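Diaminopimelate decarboxylase (Phaeodactylum tricornutum, PDB 7JPJ) probably decarboxylates diaminopimelate to lysine with the help of pyridoxal 5'-phosphate, working as an obligate dimer. Local coordinates at residues A[52-58]-A[275-281]. Residues are numbered along the deposited sequence; the frame is centred on the assembly and turned at random.
Sequences GLTVRYA and QMEIEPG. With SO4 (sulfate ion), chain D.
Arg56 reaches Glu277 through a single nitrogen: NH1 sits 2.7 Å from OE2 and 2.8 Å from OE1, straddled by both carboxylate oxygens in a buried salt bridge. Because NH1 alone takes part, this is not the side-on, two-nitrogen pairing; the two planes are turned 67° apart. A bend at chi3 (108°) swings the guanidinium so that its NH1 edge is turned to the Glu277 carboxylate, whose own chain runs out extended to meet it. On the same face, nearer the strand starts, the Gln275 amide donates from NE2 to Thr54 OG1 at 2.8 Å, with the hydroxyl tilted out of the amide plane.

Beneath these side chains runs a parallel ladder. Met276 N bonds to Gly52 O, Thr54 N to Met276 O, Ile278 N to Thr54 O, and Arg56 N to Ile278 O at 2.8 Å. Ala58 N to Pro280 O, longer at 3.3 Å, carries the pairing on beyond strand 275-278. Gly281 N instead donates to O2 of a sulfate, probably from the crystallisation liquor, which Gly238 N, Thr282 OG1 and Tyr395 OH also hold, consistent with the place of the cofactor phosphate in this family. The chain leaving Ala58 leads at once to Lys60, the predicted attachment site of pyridoxal phosphate, which carries no cofactor here.

The other face is greasy: Leu53 CD1 touches Met276 CE, and Val55 CG2 meets Ile278 CD1 at 3.7 Å.

Here strand 275-278, the last of the barrel, closes against the first, 53-58, in the TIM-barrel-like pyridoxal-binding domain. Just after 275-278, Glu279 OE1 accepts a hydrogen bond from Asn234 ND2; strand 77-80 continues the sheet beyond 53-58 and strand 232-234 beyond 275-278.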
# COMPACT_ATOMS: atom_id res chain seq x y z
N GLY A 52 -7.89 17.23 33.93
CA GLY A 52 -7.11 16.02 33.72
C GLY A 52 -6.96 15.62 32.27
O GLY A 52 -7.89 15.75 31.47
N LEU A 53 -5.77 15.12 31.91
CA LEU A 53 -5.44 14.77 30.54
C LEU A 53 -4.82 13.39 30.48
O LEU A 53 -4.07 12.99 31.37
CB LEU A 53 -4.47 15.80 29.93
CG LEU A 53 -3.75 15.42 28.64
CD1 LEU A 53 -4.69 15.52 27.44
CD2 LEU A 53 -2.50 16.26 28.43
N THR A 54 -5.15 12.65 29.42
CA THR A 54 -4.50 11.39 29.08
C THR A 54 -4.13 11.42 27.61
O THR A 54 -4.98 11.72 26.77
CB THR A 54 -5.40 10.18 29.37
OG1 THR A 54 -5.85 10.24 30.73
CG2 THR A 54 -4.63 8.89 29.15
N VAL A 55 -2.88 11.10 27.30
CA VAL A 55 -2.40 11.04 25.93
C VAL A 55 -2.30 9.58 25.51
O VAL A 55 -1.61 8.79 26.17
CB VAL A 55 -1.04 11.75 25.77
CG1 VAL A 55 -0.52 11.59 24.35
CG2 VAL A 55 -1.17 13.21 26.15
N ARG A 56 -2.99 9.22 24.43
CA ARG A 56 -2.94 7.88 23.87
C ARG A 56 -2.20 7.92 22.54
O ARG A 56 -2.51 8.75 21.68
CB ARG A 56 -4.35 7.31 23.67
CG ARG A 56 -5.26 7.44 24.87
CD ARG A 56 -6.38 6.42 24.83
NE ARG A 56 -6.18 5.37 25.83
CZ ARG A 56 -6.90 5.24 26.93
NH1 ARG A 56 -7.88 6.09 27.18
NH2 ARG A 56 -6.65 4.27 27.79
N TYR A 57 -1.23 7.02 22.37
CA TYR A 57 -0.53 6.90 21.11
C TYR A 57 -1.33 6.00 20.17
O TYR A 57 -1.63 4.85 20.51
CB TYR A 57 0.88 6.34 21.32
CG TYR A 57 1.60 5.99 20.04
CD1 TYR A 57 1.58 6.84 18.94
CD2 TYR A 57 2.32 4.81 19.93
CE1 TYR A 57 2.25 6.52 17.77
CE2 TYR A 57 2.99 4.48 18.76
CZ TYR A 57 2.95 5.34 17.69
OH TYR A 57 3.62 5.02 16.53
N ALA A 58 -1.66 6.52 18.99
CA ALA A 58 -2.33 5.74 17.95
C ALA A 58 -1.28 4.88 17.26
O ALA A 58 -0.69 5.27 16.25
CB ALA A 58 -3.04 6.66 16.96
N GLN A 275 -12.56 14.09 32.59
CA GLN A 275 -11.22 13.80 32.10
C GLN A 275 -11.17 13.90 30.58
O GLN A 275 -12.11 13.50 29.89
CB GLN A 275 -10.79 12.40 32.54
CG GLN A 275 -9.45 11.95 31.98
CD GLN A 275 -8.32 12.19 32.94
OE1 GLN A 275 -8.40 13.08 33.80
NE2 GLN A 275 -7.24 11.42 32.81
N MET A 276 -10.08 14.46 30.05
CA MET A 276 -9.90 14.60 28.62
C MET A 276 -8.88 13.58 28.11
O MET A 276 -7.93 13.22 28.81
CB MET A 276 -9.44 16.01 28.24
CG MET A 276 -9.69 16.36 26.78
SD MET A 276 -8.91 17.89 26.23
CE MET A 276 -7.55 18.03 27.38
N GLU A 277 -9.08 13.14 26.87
CA GLU A 277 -8.16 12.23 26.21
C GLU A 277 -7.89 12.72 24.79
O GLU A 277 -8.78 13.25 24.13
CB GLU A 277 -8.71 10.81 26.15
CG GLU A 277 -8.80 10.13 27.50
CD GLU A 277 -9.23 8.68 27.38
OE1 GLU A 277 -9.50 8.23 26.24
OE2 GLU A 277 -9.29 7.99 28.42
N ILE A 278 -6.65 12.53 24.34
CA ILE A 278 -6.26 12.84 22.97
C ILE A 278 -5.54 11.63 22.40
O ILE A 278 -4.83 10.91 23.11
CB ILE A 278 -5.36 14.10 22.90
CG1 ILE A 278 -4.07 13.91 23.70
CG2 ILE A 278 -6.12 15.32 23.41
CD1 ILE A 278 -3.12 15.08 23.61
N GLU A 279 -5.73 11.39 21.10
CA GLU A 279 -5.21 10.21 20.43
C GLU A 279 -4.34 10.59 19.23
O GLU A 279 -4.67 10.27 18.09
CB GLU A 279 -6.37 9.31 19.99
CG GLU A 279 -6.83 8.30 21.03
CD GLU A 279 -8.06 7.52 20.60
OE1 GLU A 279 -8.83 7.06 21.48
OE2 GLU A 279 -8.27 7.37 19.37
N PRO A 280 -3.21 11.26 19.47
CA PRO A 280 -2.37 11.68 18.34
C PRO A 280 -1.56 10.51 17.80
O PRO A 280 -1.00 9.72 18.56
CB PRO A 280 -1.45 12.75 18.96
CG PRO A 280 -1.33 12.33 20.37
CD PRO A 280 -2.64 11.70 20.76
N GLY A 281 -1.53 10.40 16.47
CA GLY A 281 -0.68 9.42 15.82
C GLY A 281 0.43 10.10 15.05
O GLY A 281 1.62 9.95 15.38
S SO4 D . -3.60 10.93 13.26
O1 SO4 D . -3.08 11.79 12.20
O2 SO4 D . -3.59 11.66 14.52
O3 SO4 D . -2.77 9.73 13.38
O4 SO4 D . -4.96 10.52 12.92